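Side-chain contacts in agmatine ureohydrolase (Thermoplasma volcanium GSS1, PDB 3PZL), which probably hydrolyses agmatine to putrescine and urea, using two manganese ions bound in each subunit: residues Gly63-Val66 / Asn67-Ser70; Lys157-His160 / Ala161-Thr164; Asp169-Gly172 / Glu173-Thr177; Gln291-Ile294 / Ala295-Lys299. All blocks are in the same frame, centred on the assembly; numbering follows the deposited sequence.

Interaction 1: Gly63-Val66 / Asn67-Ser70; sequences GAYV and NLES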
loop_
_atom_site.group_PDB
_atom_site.type_symbol
_atom_site.label_atom_id
_atom_site.label_comp_id
_atom_site.label_asym_id
_atom_site.label_seq_id
_atom_site.Cartn_x
_atom_site.Cartn_y
_atom_site.Cartn_z
ATOM N N GLY B 63 -18.633 -5.233 -3.324
ATOM C CA GLY B 63 -17.922 -5.670 -2.141
ATOM C C GLY B 63 -18.116 -4.768 -0.951
ATOM O O GLY B 63 -18.204 -5.272 0.167
ATOM N N ALA B 64 -18.169 -3.449 -1.182
ATOM C CA ALA B 64 -18.396 -2.472 -0.114
ATOM C C ALA B 64 -19.839 -2.507 0.370
ATOM O O ALA B 64 -20.122 -2.171 1.536
ATOM C CB ALA B 64 -18.092 -1.136 -0.606
ATOM N N TYR B 65 -20.767 -2.912 -0.508
ATOM C CA TYR B 65 -22.156 -2.823 -0.157
ATOM C C TYR B 65 -22.454 -3.666 1.075
ATOM O O TYR B 65 -23.347 -3.336 1.836
ATOM C CB TYR B 65 -23.036 -3.241 -1.307
ATOM C CG TYR B 65 -24.489 -2.819 -1.156
ATOM C CD1 TYR B 65 -24.984 -1.659 -1.786
ATOM C CD2 TYR B 65 -25.362 -3.575 -0.414
ATOM C CE1 TYR B 65 -26.319 -1.279 -1.662
ATOM C CE2 TYR B 65 -26.699 -3.210 -0.284
ATOM C CZ TYR B 65 -27.172 -2.065 -0.898
ATOM O OH TYR B 65 -28.491 -1.758 -0.728
ATOM N N VAL B 66 -21.685 -4.721 1.293
ATOM C CA VAL B 66 -21.917 -5.606 2.417
ATOM C C VAL B 66 -21.844 -4.858 3.751
ATOM O O VAL B 66 -22.572 -5.192 4.694
ATOM C CB VAL B 66 -20.966 -6.888 2.401
ATOM C CG1 VAL B 66 -21.145 -7.703 1.113
ATOM C CG2 VAL B 66 -19.498 -6.515 2.561
ATOM N N ASN B 67 -20.999 -3.822 3.805
ATOM C CA ASN B 67 -20.901 -2.962 4.988
ATOM C C ASN B 67 -22.121 -2.055 5.256
ATOM O O ASN B 67 -22.268 -1.515 6.361
ATOM C CB ASN B 67 -19.616 -2.143 4.967
ATOM C CG ASN B 67 -19.334 -1.491 6.298
ATOM O OD1 ASN B 67 -19.507 -2.120 7.363
ATOM N ND2 ASN B 67 -18.933 -0.210 6.267
ATOM N N LEU B 68 -23.011 -1.912 4.274
ATOM C CA LEU B 68 -24.166 -1.033 4.415
ATOM C C LEU B 68 -25.366 -1.791 4.938
ATOM O O LEU B 68 -25.512 -2.987 4.678
ATOM C CB LEU B 68 -24.527 -0.386 3.062
ATOM C CG LEU B 68 -23.469 0.467 2.372
ATOM C CD1 LEU B 68 -23.829 0.709 0.957
ATOM C CD2 LEU B 68 -23.206 1.785 3.092
ATOM N N GLU B 69 -26.234 -1.086 5.656
ATOM C CA GLU B 69 -27.524 -1.600 6.114
ATOM C C GLU B 69 -28.537 -1.695 4.970
ATOM O O GLU B 69 -28.502 -0.859 4.049
ATOM C CB GLU B 69 -28.088 -0.675 7.174
ATOM C CG GLU B 69 -27.281 -0.633 8.459
ATOM C CD GLU B 69 -27.259 -1.984 9.194
ATOM O OE1 GLU B 69 -27.945 -2.939 8.727
ATOM O OE2 GLU B 69 -26.556 -2.092 10.242
ATOM N N SER B 70 -29.444 -2.686 5.019
ATOM C CA SER B 70 -30.466 -2.791 3.990
ATOM C C SER B 70 -31.536 -1.696 4.155
ATOM O O SER B 70 -32.348 -1.428 3.249
ATOM C CB SER B 70 -31.117 -4.162 4.000
ATOM O OG SER B 70 -30.140 -5.177 4.076
#
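Leu68 lays its CD1 methyl over one face of the Tyr65 ring, in a CH-pi contact between residues three apart in sequence. The methyl carbon CD1 of Leu68 stands 4.2 Å from the centroid of that ring and 27° off its normal. It leans toward the ring's CD1 side: the closest pair is Tyr65 CD1 to Leu68 CD1, at 3.8 Å, and the two side chains cross at about a right angle. Tyr65 has its ring carbon CG trans to the main-chain nitrogen (chi1 -164°), which brings the ring in beside its own carbonyl. The base of the leucine lies close to that carbonyl oxygen, Leu68 CB being 3.4 Å from Tyr65 O.

The backbone explains why the two come together. Tyr65 to Leu68 form a type I beta turn, closed by Leu68 N donating to Tyr65 O at 2.8 Å with a fairly straight N-H (158°). One residue earlier, Asn67 N donates to Ala64 O at 2.9 Å, through a more bent bond, and Asn67 CB rests near the same oxygen. The chain therefore leaves helix 57-65 by a tight turn, with the Tyr65 ring and the Leu68 methyl meeting beside it.

The phenol end of Tyr65 is held further off, by a hydrogen bond between its OH and Asp27 OD2, with Gln291 NE2 as a second partner. Beyond the turn, Leu68 packs on Met284 and Ala287 of helix 281-303, while Ala64 and Val66 lie against Tyr50 of the second subunit, so the turn between helix 57-65 and strand 71-72 is wedged between that long helix and a neighbouring subunit.

Interaction 2: Lys157-His160 / Ala161-Thr164; sequences KYNH and ACVT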
loop_
_atom_site.group_PDB
_atom_site.type_symbol
_atom_site.label_atom_id
_atom_site.label_comp_id
_atom_site.label_asym_id
_atom_site.label_seq_id
_atom_site.Cartn_x
_atom_site.Cartn_y
_atom_site.Cartn_z
ATOM N N LYS B 157 -13.330 10.457 -30.860
ATOM C CA LYS B 157 -14.501 11.307 -30.564
ATOM C C LYS B 157 -15.278 10.801 -29.356
ATOM O O LYS B 157 -15.913 11.573 -28.642
ATOM C CB LYS B 157 -15.425 11.403 -31.773
ATOM C CG LYS B 157 -14.768 12.131 -32.938
ATOM C CD LYS B 157 -15.788 12.610 -33.991
ATOM C CE LYS B 157 -15.061 12.934 -35.306
ATOM N NZ LYS B 157 -16.041 13.251 -36.380
ATOM N N TYR B 158 -15.202 9.496 -29.132
ATOM C CA TYR B 158 -15.799 8.883 -27.963
ATOM C C TYR B 158 -14.811 8.674 -26.794
ATOM O O TYR B 158 -15.132 7.980 -25.839
ATOM C CB TYR B 158 -16.521 7.588 -28.343
ATOM C CG TYR B 158 -17.582 7.786 -29.401
ATOM C CD1 TYR B 158 -18.696 8.600 -29.162
ATOM C CD2 TYR B 158 -17.477 7.159 -30.651
ATOM C CE1 TYR B 158 -19.672 8.786 -30.149
ATOM C CE2 TYR B 158 -18.446 7.344 -31.642
ATOM C CZ TYR B 158 -19.538 8.157 -31.381
ATOM O OH TYR B 158 -20.503 8.336 -32.348
ATOM N N ASN B 159 -13.636 9.298 -26.872
ATOM C CA ASN B 159 -12.745 9.432 -25.716
ATOM C C ASN B 159 -13.445 10.077 -24.519
ATOM O O ASN B 159 -14.196 11.041 -24.701
ATOM C CB ASN B 159 -11.531 10.276 -26.088
ATOM C CG ASN B 159 -10.597 10.501 -24.921
ATOM O OD1 ASN B 159 -9.582 9.811 -24.798
ATOM N ND2 ASN B 159 -10.928 11.461 -24.058
ATOM N N HIS B 160 -13.156 9.576 -23.306
ATOM C CA HIS B 160 -13.882 9.964 -22.077
ATOM C C HIS B 160 -13.712 11.429 -21.631
ATOM O O HIS B 160 -14.263 11.848 -20.604
ATOM C CB HIS B 160 -13.575 8.996 -20.921
ATOM C CG HIS B 160 -12.280 9.279 -20.212
ATOM N ND1 HIS B 160 -11.087 9.494 -20.878
ATOM C CD2 HIS B 160 -11.991 9.366 -18.892
ATOM C CE1 HIS B 160 -10.124 9.711 -19.999
ATOM N NE2 HIS B 160 -10.647 9.636 -18.788
ATOM N N ALA B 161 -12.951 12.195 -22.402
ATOM C CA ALA B 161 -12.818 13.621 -22.175
ATOM C C ALA B 161 -13.688 14.426 -23.157
ATOM O O ALA B 161 -13.554 15.650 -23.264
ATOM C CB ALA B 161 -11.359 14.015 -22.306
ATOM N N CYS B 162 -14.575 13.732 -23.868
ATOM C CA CYS B 162 -15.411 14.341 -24.890
ATOM C C CYS B 162 -16.875 14.036 -24.636
ATOM O O CYS B 162 -17.738 14.422 -25.445
ATOM C CB CYS B 162 -15.047 13.789 -26.260
ATOM S SG CYS B 162 -13.341 13.945 -26.729
ATOM N N VAL B 163 -17.160 13.350 -23.523
ATOM C CA VAL B 163 -18.528 12.926 -23.224
ATOM C C VAL B 163 -19.553 14.078 -23.334
ATOM O O VAL B 163 -20.595 13.920 -23.970
ATOM C CB VAL B 163 -18.642 12.108 -21.900
ATOM C CG1 VAL B 163 -17.990 12.802 -20.816
ATOM C CG2 VAL B 163 -20.091 11.856 -21.515
ATOM N N THR B 164 -19.249 15.232 -22.751
ATOM C CA THR B 164 -20.194 16.350 -22.780
ATOM C C THR B 164 -20.445 16.814 -24.199
ATOM O O THR B 164 -21.556 17.170 -24.538
ATOM C CB THR B 164 -19.741 17.551 -21.914
ATOM O OG1 THR B 164 -19.543 17.125 -20.560
ATOM C CG2 THR B 164 -20.811 18.638 -21.922
#
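Cys162 folds back on Asn159, its backbone N donating to Asn159 O at 2.8 Å through a noticeably bent bond (135°). CB of Cys162 lies close to two carbonyl oxygens, 3.3 Å from Asn159 O and 3.4 Å from Lys157 O, and Cys162 SG comes to 4.1 Å from Asn159 CB. With SG anti to the carbonyl carbon (chi1 -55°), the thiol is directed toward the incoming loop and not along the helix that follows. Val163 adds a lighter touch, its CG1 methyl 3.9 Å from His160 O.

The bond from Cys162 N closes a type I beta turn, Asn159 to Cys162, and Cys162 is at the same time the N-cap of helix 163-171. Turn and helix start thus share a residue, and the long loop that leaves strand 138-143 is bent directly into the first turn of the helix. Cys162 and Asn159 are both buried here.

Further out, Lys157 O, which Cys162 CB touches, accepts a hydrogen bond from Arg166 NE, one helical turn into 163-171. Val163 turns its side chain to Asp148, a manganese ligand, and to Val128 of helix 126-132, coming within about 4 Å of a bound manganese ion. Thr164 is joined to Asp148 by a backbone hydrogen bond, which ties the helix start to the loop that carries this metal ligand.

Interaction 3: Asp169-Gly172 / Glu173-Thr177; sequences DLLG and EGRIT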
loop_
_atom_site.group_PDB
_atom_site.type_symbol
_atom_site.label_atom_id
_atom_site.label_comp_id
_atom_site.label_asym_id
_atom_site.label_seq_id
_atom_site.Cartn_x
_atom_site.Cartn_y
_atom_site.Cartn_z
ATOM N N ASP B 169 -24.169 17.178 -29.005
ATOM C CA ASP B 169 -24.468 16.742 -30.364
ATOM C C ASP B 169 -25.811 16.029 -30.404
ATOM O O ASP B 169 -26.545 16.136 -31.388
ATOM C CB ASP B 169 -23.375 15.807 -30.919
ATOM C CG ASP B 169 -22.087 16.543 -31.327
ATOM O OD1 ASP B 169 -22.030 17.799 -31.316
ATOM O OD2 ASP B 169 -21.113 15.841 -31.657
ATOM N N LEU B 170 -26.129 15.308 -29.325
ATOM C CA LEU B 170 -27.363 14.515 -29.272
ATOM C C LEU B 170 -28.582 15.298 -28.813
ATOM O O LEU B 170 -29.677 15.093 -29.337
ATOM C CB LEU B 170 -27.181 13.271 -28.410
ATOM C CG LEU B 170 -26.378 12.156 -29.080
ATOM C CD1 LEU B 170 -25.692 11.241 -28.070
ATOM C CD2 LEU B 170 -27.269 11.370 -30.019
ATOM N N LEU B 171 -28.398 16.202 -27.855
ATOM C CA LEU B 171 -29.537 16.864 -27.215
ATOM C C LEU B 171 -29.775 18.271 -27.701
ATOM O O LEU B 171 -30.912 18.707 -27.795
ATOM C CB LEU B 171 -29.374 16.869 -25.699
ATOM C CG LEU B 171 -29.242 15.450 -25.162
ATOM C CD1 LEU B 171 -28.794 15.455 -23.715
ATOM C CD2 LEU B 171 -30.536 14.638 -25.379
ATOM N N GLY B 172 -28.695 18.977 -28.000
ATOM C CA GLY B 172 -28.794 20.373 -28.366
ATOM C C GLY B 172 -28.813 21.258 -27.142
ATOM O O GLY B 172 -28.604 20.797 -26.026
ATOM N N GLU B 173 -29.092 22.536 -27.370
ATOM C CA GLU B 173 -28.999 23.573 -26.348
ATOM C C GLU B 173 -30.027 23.424 -25.233
ATOM O O GLU B 173 -31.100 22.870 -25.445
ATOM C CB GLU B 173 -29.128 24.948 -27.004
ATOM C CG GLU B 173 -28.881 26.117 -26.050
ATOM C CD GLU B 173 -28.466 27.407 -26.754
ATOM O OE1 GLU B 173 -28.746 27.564 -27.971
ATOM O OE2 GLU B 173 -27.848 28.259 -26.074
ATOM N N GLY B 174 -29.676 23.919 -24.049
ATOM C CA GLY B 174 -30.588 23.990 -22.906
ATOM C C GLY B 174 -30.973 22.664 -22.276
ATOM O O GLY B 174 -31.780 22.612 -21.353
ATOM N N ARG B 175 -30.376 21.590 -22.757
ATOM C CA ARG B 175 -30.739 20.284 -22.277
ATOM C C ARG B 175 -29.775 19.680 -21.236
ATOM O O ARG B 175 -30.101 18.683 -20.600
ATOM C CB ARG B 175 -30.936 19.369 -23.484
ATOM C CG ARG B 175 -32.321 19.499 -24.104
ATOM C CD ARG B 175 -33.156 18.266 -23.812
ATOM N NE ARG B 175 -33.309 17.456 -25.026
ATOM C CZ ARG B 175 -33.431 16.123 -25.081
ATOM N NH1 ARG B 175 -33.403 15.374 -23.982
ATOM N NH2 ARG B 175 -33.558 15.522 -26.265
ATOM N N ILE B 176 -28.617 20.310 -21.041
ATOM C CA ILE B 176 -27.487 19.732 -20.301
ATOM C C ILE B 176 -26.903 20.716 -19.281
ATOM O O ILE B 176 -26.639 21.867 -19.597
ATOM C CB ILE B 176 -26.342 19.292 -21.285
ATOM C CG1 ILE B 176 -26.828 18.226 -22.281
ATOM C CG2 ILE B 176 -25.096 18.783 -20.536
ATOM C CD1 ILE B 176 -25.967 18.075 -23.513
ATOM N N THR B 177 -26.682 20.230 -18.067
ATOM C CA THR B 177 -26.027 20.959 -17.000
ATOM C C THR B 177 -24.920 20.082 -16.434
ATOM O O THR B 177 -25.089 18.874 -16.303
ATOM C CB THR B 177 -27.003 21.138 -15.862
ATOM O OG1 THR B 177 -28.301 21.406 -16.411
ATOM C CG2 THR B 177 -26.556 22.240 -14.899
#
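Arg175 NH1 is gripped by two backbone carbonyls, through a hydrogen bond to Val138 O and a weak one to Pro135 O, while Leu171 lies over one face of the same guanidinium. The methyl Leu171 CD2 sits 3.0 Å above the guanidinium plane, offset toward its rim, and 3.3 Å from Arg175 CZ. To lie there the arginine chain bends twice, at chi2 (-108°) and chi3 (-107°), and its base stays close as well, Arg175 CB being 3.7 Å from Leu171 CB. The leucine's other methyl serves a different partner: Leu171 CD1 meets Ile176 CG1 at 3.7 Å, the two side chains crossing at about a right angle. Leu171 is thus shared between a charged plane and an aliphatic chain.

With a leucine in place of Arg175, Val138 O would probably lose its side-chain donor, and Leu171 CD2 the flat group beneath it.

Gly172 brings the chain round. It leaves helical geometry with phi at 85°, where a CB would be jammed against the preceding carbonyl oxygen, and it starts a type II beta turn that ends at Arg175, with Gly174 in the third position, where positive phi favours glycine. The turn links helix 163-171 to strand 176-180 in a beta-alpha-beta unit begun by strand 138-143. Leu171 also packs on Val131 of helix 126-132, and the new strand enters the parallel sheet between strands 138-143 and 198-201.

Interaction 4: Gln291-Ile294 / Ala295-Lys299; sequences QVFI and ASREK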
loop_
_atom_site.group_PDB
_atom_site.type_symbol
_atom_site.label_atom_id
_atom_site.label_comp_id
_atom_site.label_asym_id
_atom_site.label_seq_id
_atom_site.Cartn_x
_atom_site.Cartn_y
_atom_site.Cartn_z
ATOM N N GLN B 291 -27.503 3.966 -2.764
ATOM C CA GLN B 291 -28.579 3.745 -1.826
ATOM C C GLN B 291 -29.423 4.988 -1.791
ATOM O O GLN B 291 -30.653 4.921 -1.848
ATOM C CB GLN B 291 -28.044 3.467 -0.424
ATOM C CG GLN B 291 -27.568 2.051 -0.209
ATOM C CD GLN B 291 -27.583 1.662 1.252
ATOM O OE1 GLN B 291 -27.254 2.464 2.150
ATOM N NE2 GLN B 291 -27.972 0.420 1.508
ATOM N N VAL B 292 -28.747 6.131 -1.717
ATOM C CA VAL B 292 -29.410 7.416 -1.622
ATOM C C VAL B 292 -30.350 7.682 -2.808
ATOM O O VAL B 292 -31.447 8.207 -2.635
ATOM C CB VAL B 292 -28.374 8.551 -1.452
ATOM C CG1 VAL B 292 -28.938 9.907 -1.864
ATOM C CG2 VAL B 292 -27.913 8.595 -0.044
ATOM N N PHE B 293 -29.928 7.332 -4.008
ATOM C CA PHE B 293 -30.787 7.523 -5.150
ATOM C C PHE B 293 -32.063 6.701 -5.042
ATOM O O PHE B 293 -33.168 7.247 -5.156
ATOM C CB PHE B 293 -30.056 7.161 -6.415
ATOM C CG PHE B 293 -30.924 7.121 -7.608
ATOM C CD1 PHE B 293 -31.126 8.253 -8.366
ATOM C CD2 PHE B 293 -31.541 5.957 -7.987
ATOM C CE1 PHE B 293 -31.914 8.211 -9.498
ATOM C CE2 PHE B 293 -32.346 5.920 -9.113
ATOM C CZ PHE B 293 -32.521 7.039 -9.873
ATOM N N ILE B 294 -31.922 5.398 -4.818
ATOM C CA ILE B 294 -33.077 4.521 -4.739
ATOM C C ILE B 294 -33.976 4.930 -3.570
ATOM O O ILE B 294 -35.173 5.141 -3.763
ATOM C CB ILE B 294 -32.655 3.002 -4.657
ATOM C CG1 ILE B 294 -31.974 2.558 -5.948
ATOM C CG2 ILE B 294 -33.819 2.109 -4.389
ATOM C CD1 ILE B 294 -31.382 1.209 -5.853
ATOM N N ALA B 295 -33.390 5.061 -2.380
ATOM C CA ALA B 295 -34.149 5.331 -1.170
ATOM C C ALA B 295 -34.924 6.628 -1.268
ATOM O O ALA B 295 -36.111 6.657 -0.986
ATOM C CB ALA B 295 -33.251 5.306 0.099
ATOM N N SER B 296 -34.270 7.708 -1.657
ATOM C CA SER B 296 -34.963 8.992 -1.683
ATOM C C SER B 296 -36.055 9.017 -2.746
ATOM O O SER B 296 -37.055 9.730 -2.611
ATOM C CB SER B 296 -34.003 10.141 -1.920
ATOM O OG SER B 296 -33.509 10.065 -3.231
ATOM N N ARG B 297 -35.865 8.249 -3.810
ATOM C CA ARG B 297 -36.907 8.123 -4.818
ATOM C C ARG B 297 -38.107 7.331 -4.297
ATOM O O ARG B 297 -39.252 7.684 -4.587
ATOM C CB ARG B 297 -36.361 7.467 -6.087
ATOM C CG ARG B 297 -37.335 7.467 -7.222
ATOM C CD ARG B 297 -36.635 7.161 -8.527
ATOM N NE ARG B 297 -37.494 7.427 -9.684
ATOM C CZ ARG B 297 -38.419 6.585 -10.119
ATOM N NH1 ARG B 297 -38.580 5.429 -9.498
ATOM N NH2 ARG B 297 -39.163 6.883 -11.178
ATOM N N GLU B 298 -37.846 6.275 -3.529
ATOM C CA GLU B 298 -38.910 5.480 -2.960
ATOM C C GLU B 298 -39.679 6.282 -1.943
ATOM O O GLU B 298 -40.897 6.095 -1.810
ATOM C CB GLU B 298 -38.376 4.185 -2.321
ATOM C CG GLU B 298 -37.956 3.094 -3.318
ATOM C CD GLU B 298 -39.092 2.633 -4.223
ATOM O OE1 GLU B 298 -40.089 2.115 -3.716
ATOM O OE2 GLU B 298 -38.986 2.759 -5.449
ATOM N N LYS B 299 -38.972 7.163 -1.224
ATOM C CA LYS B 299 -39.597 8.069 -0.237
ATOM C C LYS B 299 -40.597 8.978 -0.917
ATOM O O LYS B 299 -41.623 9.301 -0.340
ATOM C CB LYS B 299 -38.568 8.938 0.472
ATOM C CG LYS B 299 -39.087 9.676 1.696
ATOM C CD LYS B 299 -38.272 10.970 1.952
ATOM C CE LYS B 299 -38.077 11.281 3.455
ATOM N NZ LYS B 299 -39.286 11.835 4.090
#
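Gln291 receives Ala295 N on its carbonyl oxygen at 2.8 Å, by a nearly straight helical bond, and Ala295 CB rests against that same oxygen. The amide of Gln291 points elsewhere, its NE2 hydrogen-bonding Glu69 O and Tyr65 OH.

Next comes Val292, whose carbonyl oxygen takes two donors from one residue: Ser296 N at 3.0 Å and Ser296 OG at 2.8 Å. The hydroxyl gets there because OG stands between the backbone N and the carbonyl carbon (chi1 69°), pointing back down the helix, and it meets Val292 O with a C=O...O angle of 154°. An alanine here has no hydroxyl, which would probably leave Val292 O with a single donor from this residue and Ser262 OG without its mate.

Phe293 O accepts from Arg297 N at 3.2 Å. The Phe293 ring, stacked with Phe268, is approached obliquely by the extended arginine chain, Phe293 CZ lying 4.3 Å from Arg297 CD. Ile294 closes the series: its O accepts from Glu298 N at 2.9 Å, and its CG2 methyl loosely faces Glu298 CG at 4.4 Å. Farther along, Arg297 NH1 and Glu298 OE2 both reach Tyr37 OH.

These are the i to i+4 contacts of one alpha helix, 281-303, buried against strand 116-121 and helix 251-261. Chemically, the helix spends its backbone bonds on itself, and the serine hydroxyl does the same in part: although buried, it is satisfied by a carbonyl of its own helix and by Ser262.

Along the chain the four contacts come one after another, and in space they fall into two pairs. Interactions 2 and 3 lie at the start and end of helix 163-171, their centres 15 Å apart; the helix starts beside the manganese site and ends away from it. Interactions 1 and 4 have centres 16 Å apart and do touch: interaction 1, which also meets another subunit, is linked to the last helix, 281-303, through the amide of Gln291. Interactions 1 and 3 have centres 36 Å apart, on opposite sides of the chain's centre. The parallel sheet of the arginase fold relates the pairs: 173-177 enters it as strand 176-180, while 291-299 lies against its strand 116-121.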